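SusD superfamily protein (Bacteroides fragilis, PDB 3L22) probably binds glycans at the outer membrane as a SusD-family lipoprotein, helping to deliver them for uptake, and carries bound zinc ions in the crystal. Local coordinates at residues Glu216-Ile221 against Ala339-Gly344; Phe67-Met72 against Asp78-Asp83; Val117-Phe122 against Val195-Gln200. All blocks are in the same frame, centred on the assembly; numbering follows the deposited sequence.

Interaction 1 (Glu216-Ile221 against Ala339-Gly344); sequences EWDKAI and ANKAGG. With ACT (acetate ion), chain Q; EDO (1,2-ethanediol), chain V.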
loop_
_atom_site.group_PDB
_atom_site.type_symbol
_atom_site.label_atom_id
_atom_site.label_comp_id
_atom_site.label_asym_id
_atom_site.label_seq_id
_atom_site.Cartn_x
_atom_site.Cartn_y
_atom_site.Cartn_z
ATOM N N GLU A 216 9.406 9.398 -12.708
ATOM C CA GLU A 216 10.264 8.666 -13.626
ATOM C C GLU A 216 9.403 7.706 -14.443
ATOM O O GLU A 216 9.436 6.465 -14.256
ATOM C CB GLU A 216 11.315 7.895 -12.828
ATOM C CG GLU A 216 12.335 8.774 -12.106
ATOM C CD GLU A 216 13.289 9.456 -13.030
ATOM O OE1 GLU A 216 13.494 9.005 -14.167
ATOM O OE2 GLU A 216 13.835 10.485 -12.630
ATOM N N TRP A 217 8.629 8.286 -15.354
ATOM C CA TRP A 217 7.534 7.572 -16.023
ATOM C C TRP A 217 8.079 6.441 -16.898
ATOM O O TRP A 217 7.547 5.334 -16.881
ATOM C CB TRP A 217 6.628 8.536 -16.830
ATOM C CG TRP A 217 6.178 9.729 -16.037
ATOM C CD1 TRP A 217 6.538 11.026 -16.257
ATOM C CD2 TRP A 217 5.334 9.739 -14.883
ATOM N NE1 TRP A 217 5.962 11.836 -15.330
ATOM C CE2 TRP A 217 5.220 11.081 -14.467
ATOM C CE3 TRP A 217 4.649 8.755 -14.176
ATOM C CZ2 TRP A 217 4.469 11.465 -13.369
ATOM C CZ3 TRP A 217 3.891 9.135 -13.067
ATOM C CH2 TRP A 217 3.817 10.473 -12.671
ATOM N N ASP A 218 9.196 6.682 -17.577
ATOM C CA ASP A 218 9.807 5.640 -18.402
ATOM C C ASP A 218 10.375 4.463 -17.596
ATOM O O ASP A 218 10.202 3.307 -17.984
ATOM C CB ASP A 218 10.899 6.208 -19.293
ATOM C CG ASP A 218 10.362 7.066 -20.417
ATOM O OD1 ASP A 218 9.216 6.893 -20.884
ATOM O OD2 ASP A 218 11.141 7.905 -20.883
ATOM N N LYS A 219 11.050 4.749 -16.497
ATOM C CA LYS A 219 11.580 3.690 -15.649
ATOM C C LYS A 219 10.431 2.931 -14.966
ATOM O O LYS A 219 10.524 1.708 -14.790
ATOM C CB LYS A 219 12.599 4.227 -14.634
ATOM C CG LYS A 219 13.859 4.802 -15.288
ATOM C CD LYS A 219 14.760 5.535 -14.276
ATOM C CE LYS A 219 15.956 6.207 -14.956
ATOM N NZ LYS A 219 15.537 7.565 -15.560
ATOM N N ALA A 220 9.350 3.634 -14.635
ATOM C CA ALA A 220 8.156 2.988 -14.067
ATOM C C ALA A 220 7.528 2.001 -15.061
ATOM O O ALA A 220 7.183 0.896 -14.704
ATOM C CB ALA A 220 7.145 4.043 -13.648
ATOM N N ILE A 221 7.404 2.431 -16.310
ATOM C CA ILE A 221 6.884 1.587 -17.394
ATOM C C ILE A 221 7.704 0.345 -17.607
ATOM O O ILE A 221 7.138 -0.745 -17.727
ATOM C CB ILE A 221 6.770 2.371 -18.720
ATOM C CG1 ILE A 221 5.634 3.397 -18.606
ATOM C CG2 ILE A 221 6.555 1.423 -19.935
ATOM C CD1 ILE A 221 5.677 4.553 -19.698
ATOM N N ALA A 339 0.097 8.256 -19.861
ATOM C CA ALA A 339 -0.561 9.562 -20.000
ATOM C C ALA A 339 0.411 10.727 -19.725
ATOM O O ALA A 339 0.147 11.847 -20.157
ATOM C CB ALA A 339 -1.776 9.667 -19.098
ATOM N N ASN A 340 1.488 10.466 -18.974
ATOM C CA ASN A 340 2.520 11.470 -18.684
ATOM C C ASN A 340 3.659 11.460 -19.698
ATOM O O ASN A 340 4.620 12.162 -19.507
ATOM C CB ASN A 340 3.084 11.269 -17.283
ATOM C CG ASN A 340 2.212 11.848 -16.225
ATOM O OD1 ASN A 340 2.166 13.052 -16.074
ATOM N ND2 ASN A 340 1.527 11.010 -15.481
ATOM N N LYS A 341 3.539 10.685 -20.775
ATOM C CA LYS A 341 4.622 10.450 -21.718
ATOM C C LYS A 341 4.180 10.963 -23.101
ATOM O O LYS A 341 3.049 10.707 -23.529
ATOM C CB LYS A 341 4.925 8.939 -21.684
ATOM C CG LYS A 341 6.064 8.495 -22.540
ATOM C CD LYS A 341 6.243 6.982 -22.497
ATOM C CE LYS A 341 7.168 6.540 -23.617
ATOM N NZ LYS A 341 8.504 7.181 -23.429
ATOM N N ALA A 342 5.034 11.766 -23.761
ATOM C CA ALA A 342 4.777 12.268 -25.101
ATOM C C ALA A 342 4.491 11.082 -26.035
ATOM O O ALA A 342 5.261 10.121 -26.060
ATOM C CB ALA A 342 6.027 13.076 -25.636
ATOM N N GLY A 343 3.370 11.122 -26.746
ATOM C CA GLY A 343 2.974 10.000 -27.615
ATOM C C GLY A 343 2.311 8.816 -26.922
ATOM O O GLY A 343 1.899 7.875 -27.592
ATOM N N GLY A 344 2.143 8.876 -25.600
ATOM C CA GLY A 344 1.614 7.752 -24.869
ATOM C C GLY A 344 0.109 7.645 -24.701
ATOM O O GLY A 344 -0.352 6.683 -24.088
HETATM C C ACT Q . 10.878 10.367 -17.733
HETATM O O ACT Q . 11.913 10.414 -18.438
HETATM O OXT ACT Q . 10.168 9.383 -17.980
HETATM C CH3 ACT Q . 10.594 11.422 -16.690
HETATM C C1 EDO V . -0.444 11.974 -27.832
HETATM O O1 EDO V . 0.018 10.936 -26.974
HETATM C C2 EDO V . 0.093 13.312 -27.315
HETATM O O2 EDO V . 1.373 13.157 -26.666
#

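Interaction 2 (Phe67-Met72 against Asp78-Asp83); sequences FNTYNM and DAENAD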
loop_
_atom_site.group_PDB
_atom_site.type_symbol
_atom_site.label_atom_id
_atom_site.label_comp_id
_atom_site.label_asym_id
_atom_site.label_seq_id
_atom_site.Cartn_x
_atom_site.Cartn_y
_atom_site.Cartn_z
ATOM N N PHE A 67 -9.656 8.195 13.889
ATOM C CA PHE A 67 -10.319 9.453 13.624
ATOM C C PHE A 67 -9.357 10.595 13.355
ATOM O O PHE A 67 -9.614 11.403 12.473
ATOM C CB PHE A 67 -11.229 9.818 14.796
ATOM C CG PHE A 67 -12.245 10.853 14.494
ATOM C CD1 PHE A 67 -13.182 10.658 13.483
ATOM C CD2 PHE A 67 -12.327 12.001 15.279
ATOM C CE1 PHE A 67 -14.182 11.620 13.233
ATOM C CE2 PHE A 67 -13.319 12.965 15.046
ATOM C CZ PHE A 67 -14.244 12.775 14.013
ATOM N N ASN A 68 -8.266 10.666 14.110
ATOM C CA ASN A 68 -7.261 11.707 13.876
ATOM C C ASN A 68 -6.523 11.560 12.536
ATOM O O ASN A 68 -6.103 12.565 11.956
ATOM C CB ASN A 68 -6.233 11.794 15.010
ATOM C CG ASN A 68 -6.586 12.838 16.058
ATOM O OD1 ASN A 68 -7.484 13.666 15.874
ATOM N ND2 ASN A 68 -5.859 12.811 17.173
ATOM N N THR A 69 -6.381 10.337 12.042
ATOM C CA THR A 69 -5.810 10.148 10.717
ATOM C C THR A 69 -6.736 10.713 9.668
ATOM O O THR A 69 -6.291 11.461 8.790
ATOM C CB THR A 69 -5.510 8.683 10.413
ATOM O OG1 THR A 69 -4.525 8.233 11.332
ATOM C CG2 THR A 69 -5.002 8.527 8.949
ATOM N N TYR A 70 -8.027 10.385 9.761
ATOM C CA TYR A 70 -9.010 10.859 8.784
ATOM C C TYR A 70 -9.078 12.388 8.744
ATOM O O TYR A 70 -9.124 12.997 7.677
ATOM C CB TYR A 70 -10.418 10.309 9.053
ATOM C CG TYR A 70 -11.411 10.903 8.036
ATOM C CD1 TYR A 70 -11.427 10.456 6.705
ATOM C CD2 TYR A 70 -12.295 11.925 8.394
ATOM C CE1 TYR A 70 -12.278 11.033 5.754
ATOM C CE2 TYR A 70 -13.165 12.500 7.452
ATOM C CZ TYR A 70 -13.147 12.056 6.136
ATOM O OH TYR A 70 -13.993 12.620 5.212
ATOM N N ASN A 71 -9.080 12.978 9.933
ATOM C CA ASN A 71 -9.147 14.425 10.101
ATOM C C ASN A 71 -7.828 15.148 9.883
ATOM O O ASN A 71 -7.756 16.365 10.056
ATOM C CB ASN A 71 -9.683 14.737 11.493
ATOM C CG ASN A 71 -11.158 14.493 11.619
ATOM O OD1 ASN A 71 -11.910 14.523 10.637
ATOM N ND2 ASN A 71 -11.607 14.304 12.863
HETATM N N MSE A 72 -6.791 14.426 9.484
HETATM C CA MSE A 72 -5.498 15.049 9.160
HETATM C C MSE A 72 -4.991 15.815 10.382
HETATM O O MSE A 72 -4.565 16.963 10.293
HETATM C CB MSE A 72 -5.584 15.961 7.925
HETATM C CG MSE A 72 -6.206 15.320 6.730
HETATM SE SE MSE A 72 -5.254 13.754 6.064
HETATM C CE MSE A 72 -3.698 14.640 5.307
ATOM N N ASP A 78 -0.187 10.077 18.963
ATOM C CA ASP A 78 -1.292 9.244 18.467
ATOM C C ASP A 78 -0.876 7.783 18.312
ATOM O O ASP A 78 0.212 7.492 17.834
ATOM C CB ASP A 78 -1.806 9.758 17.124
ATOM C CG ASP A 78 -2.641 11.047 17.266
ATOM O OD1 ASP A 78 -2.046 12.137 17.308
ATOM O OD2 ASP A 78 -3.882 10.959 17.352
ATOM N N ALA A 79 -1.740 6.879 18.735
ATOM C CA ALA A 79 -1.456 5.435 18.703
ATOM C C ALA A 79 -1.033 4.956 17.322
ATOM O O ALA A 79 -0.105 4.157 17.201
ATOM C CB ALA A 79 -2.661 4.627 19.227
ATOM N N GLU A 80 -1.706 5.430 16.280
ATOM C CA GLU A 80 -1.402 4.947 14.931
ATOM C C GLU A 80 -0.009 5.407 14.446
ATOM O O GLU A 80 0.632 4.717 13.649
ATOM C CB GLU A 80 -2.497 5.302 13.914
ATOM C CG GLU A 80 -2.771 6.788 13.675
ATOM C CD GLU A 80 -3.948 7.308 14.520
ATOM O OE1 GLU A 80 -4.014 6.965 15.733
ATOM O OE2 GLU A 80 -4.778 8.066 13.969
ATOM N N ASN A 81 0.453 6.549 14.954
ATOM C CA ASN A 81 1.783 7.049 14.662
ATOM C C ASN A 81 2.862 6.216 15.385
ATOM O O ASN A 81 3.752 5.696 14.763
ATOM C CB ASN A 81 1.828 8.554 15.009
ATOM C CG ASN A 81 3.084 9.264 14.499
ATOM O OD1 ASN A 81 3.993 8.647 13.902
ATOM N ND2 ASN A 81 3.146 10.594 14.753
ATOM N N ALA A 82 2.727 6.045 16.694
ATOM C CA ALA A 82 3.635 5.239 17.480
ATOM C C ALA A 82 3.678 3.786 16.991
ATOM O O ALA A 82 4.763 3.187 16.850
ATOM C CB ALA A 82 3.222 5.293 18.965
ATOM N N ASP A 83 2.516 3.231 16.695
ATOM C CA ASP A 83 2.457 1.850 16.248
ATOM C C ASP A 83 3.043 1.651 14.858
ATOM O O ASP A 83 3.781 0.707 14.658
ATOM C CB ASP A 83 1.038 1.307 16.246
ATOM C CG ASP A 83 0.415 1.211 17.668
ATOM O OD1 ASP A 83 1.120 1.351 18.698
ATOM O OD2 ASP A 83 -0.827 1.026 17.706
HETATM O O HOH W 1 -6.906 8.529 15.523
#

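Interaction 3 (Val117-Phe122 against Val195-Gln200); sequences VQEAKF and VTHATQ. With ZN (zinc ion), chain B.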
loop_
_atom_site.group_PDB
_atom_site.type_symbol
_atom_site.label_atom_id
_atom_site.label_comp_id
_atom_site.label_asym_id
_atom_site.label_seq_id
_atom_site.Cartn_x
_atom_site.Cartn_y
_atom_site.Cartn_z
ATOM N N VAL A 117 17.472 -13.939 0.345
ATOM C CA VAL A 117 17.979 -12.574 0.460
ATOM C C VAL A 117 17.043 -11.605 -0.229
ATOM O O VAL A 117 16.687 -10.582 0.306
ATOM C CB VAL A 117 19.391 -12.418 -0.179
ATOM C CG1 VAL A 117 19.818 -10.919 -0.308
ATOM C CG2 VAL A 117 20.453 -13.204 0.631
ATOM N N GLN A 118 16.664 -11.915 -1.443
ATOM C CA GLN A 118 15.908 -10.960 -2.254
ATOM C C GLN A 118 14.474 -10.794 -1.693
ATOM O O GLN A 118 13.903 -9.702 -1.706
ATOM C CB GLN A 118 15.942 -11.420 -3.719
ATOM C CG GLN A 118 17.344 -11.266 -4.332
ATOM C CD GLN A 118 17.461 -11.848 -5.731
ATOM O OE1 GLN A 118 16.450 -12.140 -6.367
ATOM N NE2 GLN A 118 18.705 -12.073 -6.199
ATOM N N GLU A 119 13.925 -11.864 -1.131
ATOM C CA GLU A 119 12.625 -11.769 -0.454
ATOM C C GLU A 119 12.693 -10.894 0.783
ATOM O O GLU A 119 11.818 -10.046 0.995
ATOM C CB GLU A 119 12.060 -13.144 -0.054
ATOM C CG GLU A 119 11.472 -13.865 -1.259
ATOM C CD GLU A 119 10.663 -15.114 -0.863
ATOM O OE1 GLU A 119 10.114 -15.207 0.284
ATOM O OE2 GLU A 119 10.599 -16.004 -1.731
ATOM N N ALA A 120 13.736 -11.087 1.577
ATOM C CA ALA A 120 13.893 -10.313 2.804
ATOM C C ALA A 120 14.087 -8.815 2.467
ATOM O O ALA A 120 13.515 -7.948 3.114
ATOM C CB ALA A 120 15.054 -10.857 3.621
ATOM N N LYS A 121 14.894 -8.525 1.449
ATOM C CA LYS A 121 15.074 -7.152 0.990
ATOM C C LYS A 121 13.774 -6.492 0.510
ATOM O O LYS A 121 13.538 -5.313 0.771
ATOM C CB LYS A 121 16.178 -7.074 -0.071
ATOM C CG LYS A 121 17.593 -7.277 0.511
ATOM C CD LYS A 121 18.638 -7.000 -0.578
ATOM C CE LYS A 121 20.028 -7.262 -0.052
ATOM N NZ LYS A 121 21.039 -6.985 -1.110
ATOM N N PHE A 122 12.915 -7.260 -0.155
ATOM C CA PHE A 122 11.603 -6.777 -0.568
ATOM C C PHE A 122 10.775 -6.315 0.657
ATOM O O PHE A 122 10.194 -5.248 0.622
ATOM C CB PHE A 122 10.829 -7.845 -1.339
ATOM C CG PHE A 122 9.418 -7.469 -1.608
ATOM C CD1 PHE A 122 9.099 -6.687 -2.731
ATOM C CD2 PHE A 122 8.401 -7.810 -0.715
ATOM C CE1 PHE A 122 7.804 -6.306 -2.981
ATOM C CE2 PHE A 122 7.096 -7.411 -0.959
ATOM C CZ PHE A 122 6.812 -6.639 -2.112
ATOM N N VAL A 195 1.445 -15.745 -4.211
ATOM C CA VAL A 195 0.743 -14.527 -3.795
ATOM C C VAL A 195 1.238 -14.036 -2.445
ATOM O O VAL A 195 1.214 -12.842 -2.207
ATOM C CB VAL A 195 -0.785 -14.751 -3.798
ATOM C CG1 VAL A 195 -1.555 -13.530 -3.189
ATOM C CG2 VAL A 195 -1.245 -15.100 -5.244
ATOM N N THR A 196 1.720 -14.930 -1.577
ATOM C CA THR A 196 2.056 -14.556 -0.209
ATOM C C THR A 196 3.562 -14.422 0.053
ATOM O O THR A 196 3.936 -13.918 1.109
ATOM C CB THR A 196 1.462 -15.537 0.796
ATOM O OG1 THR A 196 2.127 -16.797 0.668
ATOM C CG2 THR A 196 -0.082 -15.688 0.529
ATOM N N HIS A 197 4.416 -14.844 -0.887
ATOM C CA HIS A 197 5.841 -14.464 -0.903
ATOM C C HIS A 197 6.036 -13.482 -2.033
ATOM O O HIS A 197 5.277 -13.508 -3.007
ATOM C CB HIS A 197 6.773 -15.674 -1.148
ATOM C CG HIS A 197 6.903 -16.601 0.018
ATOM N ND1 HIS A 197 7.928 -17.515 0.134
ATOM C CD2 HIS A 197 6.133 -16.762 1.120
ATOM C CE1 HIS A 197 7.798 -18.189 1.261
ATOM N NE2 HIS A 197 6.713 -17.752 1.881
ATOM N N ALA A 198 7.054 -12.632 -1.907
ATOM C CA ALA A 198 7.448 -11.715 -2.958
ATOM C C ALA A 198 7.951 -12.431 -4.206
ATOM O O ALA A 198 8.897 -13.229 -4.147
ATOM C CB ALA A 198 8.543 -10.727 -2.461
ATOM N N THR A 199 7.288 -12.154 -5.318
ATOM C CA THR A 199 7.699 -12.589 -6.637
ATOM C C THR A 199 8.431 -11.460 -7.353
ATOM O O THR A 199 8.452 -10.320 -6.877
ATOM C CB THR A 199 6.476 -12.962 -7.468
ATOM O OG1 THR A 199 5.528 -11.867 -7.454
ATOM C CG2 THR A 199 5.843 -14.275 -6.949
ATOM N N GLN A 200 9.006 -11.770 -8.510
ATOM C CA GLN A 200 9.546 -10.743 -9.370
ATOM C C GLN A 200 8.475 -9.711 -9.694
ATOM O O GLN A 200 8.740 -8.499 -9.629
ATOM C CB GLN A 200 10.129 -11.356 -10.648
ATOM C CG GLN A 200 11.341 -12.235 -10.329
ATOM C CD GLN A 200 12.071 -12.710 -11.554
ATOM O OE1 GLN A 200 12.092 -12.003 -12.575
ATOM N NE2 GLN A 200 12.647 -13.925 -11.483
HETATM ZN ZN ZN B . 9.534 -17.638 -1.043
HETATM O O HOH W 2 10.393 -15.418 -4.323
HETATM O O HOH W 3 8.848 -18.198 -2.779
HETATM O O HOH W 4 11.023 -19.171 -0.326
#

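Interaction 1 (Glu216-Ile221 against Ala339-Gly344)
Lys341 reaches from the loop between helices 327-339 and 345-359 to Asp218 and Ile221 on helix 217-225. CB points at that helix, and CG, set anti to the backbone N, starts an extended chain whose first contact is the carboxylate of Asp218. Lys341 CD comes next, lying 3.4 Å from Asp218 OD1 and 3.7 Å from Ile221 CD1, so the middle of the chain is shared between a charge and a methyl group. A bend at the last torsion (chi4 61°) then turns Lys341 NZ onto Asp218 OD1 for a salt bridge of 2.7 Å, met on the syn side but 26° out of the carboxylate plane. Beside it, Asn340 CB sits over the five-membered ring of Trp217, 3.4 Å from its centroid, a CH-pi contact, while the Asn340 amide lies nearly parallel over the six-membered part, with planes 6° apart. Glu336 O takes a hydrogen bond from Asn340 ND2, which pins the amide. An acetate, probably from the crystallisation liquor, accepts from the backbone N of Asp218. At this surface contact, Trp217 and Ile221 also pack on Cys337 of helix 327-339, Ala220 touches helix 200-213 and Asn340 meets Lys378 of helix 374-388.

Interaction 2 (Phe67-Met72 against Asp78-Asp83)
Asn68 and Thr69, neighbours on the short helix 67-70, each hold a different acid at the start of helix 79-103. Asn68 turns its amide so that ND2 gives a nearly straight bond (176°) of 2.7 Å to Asp78 OD2. The acceptor lies in the amide plane and uses its syn lone pair, although amide and carboxylate planes stand 66° apart. Both ends of this pair have second partners: Asn68 OD1 accepts from Asn73 ND2, and Asp78 OD1 accepts from Gly75 N, so the intervening loop fixes the rotation of both flat groups. Glu80 takes a more contorted path. Glu80 CG lies between the backbone N and the carbonyl carbon (chi1 62°), which brings it to 3.3 Å from Thr69 OG1, and a second bend at chi2 directs the carboxylate. Thr69 OG1, beside its own backbone N, donates to the anti lone pair of Glu80 OE2 at 2.7 Å. Glu80 OE2 also takes a 2.7 Å bond from a water that accepts from Asn68 N, so a hydroxyl and a water grip one buried carboxylate oxygen. Helix 67-70 ends in a Schellman motif at Met72, a selenomethionine. Around the contact, Thr69 leans on helix 44-52, Tyr70 packs on strands 56-58 and 414-417, and Asn81 on helix 79-103 hydrogen-bonds Tyr135.

Interaction 3 (Val117-Phe122 against Val195-Gln200)
Helix 113-131 passes the extended link between helices 192-196 and 200-213, with the CA atoms of Glu119 and Ala198 coming within 5.8 Å. Glu119 and His197 meet there through a zinc ion. Extended beyond CG, the glutamate places Glu119 OE2 2.1 Å from the zinc, and His197 binds the same metal through ND1 at 2.0 Å. Their carboxylate and imidazole planes stand 70° apart, and two waters complete the four metal bonds. Second-shell partners steady both ligands: Tyr29 OH bonds to Glu119 OE1, while His197 NE2 pairs with Asn26 OD1. Another water donates to both Glu119 OE2 and Ala198 O. One helical turn further on, Phe122 has CG anti to its backbone N (chi1 172°), which turns one face of the ring to Ala198. Ala198 CB stands over the Phe122 ring, 3.8 Å from its centroid and 3.4 Å from Phe122 CD2, in a CH-pi contact; Phe251 meets the same ring edge-to-face. Just past Ala198, Thr199 N-caps helix 200-213, its OG1 accepting from Ala202 N. Polar metal site and apolar packing thus join two parts of the TPR-like helical region, and a carboxylate, a histidine and two waters are a common set of zinc ligands.

From the N terminus, interaction 2 comes first and, with five residues between its segments, closes the short loop from helix 67-70 to helix 79-103. Interaction 3 follows, bringing helix 113-131 against the link before helix 200-213 across 72 intervening residues. Interaction 1 is last and spans 117 residues, joining the start of helix 217-225 to the loop after helix 327-339. The three lie in series, none nesting in or crossing another. Interactions 1 and 2 sit on opposite sides of the chain's centre, their own centres about 35 Å apart. Interaction 1 thus ties the SusD-family region to a helix earlier in the chain.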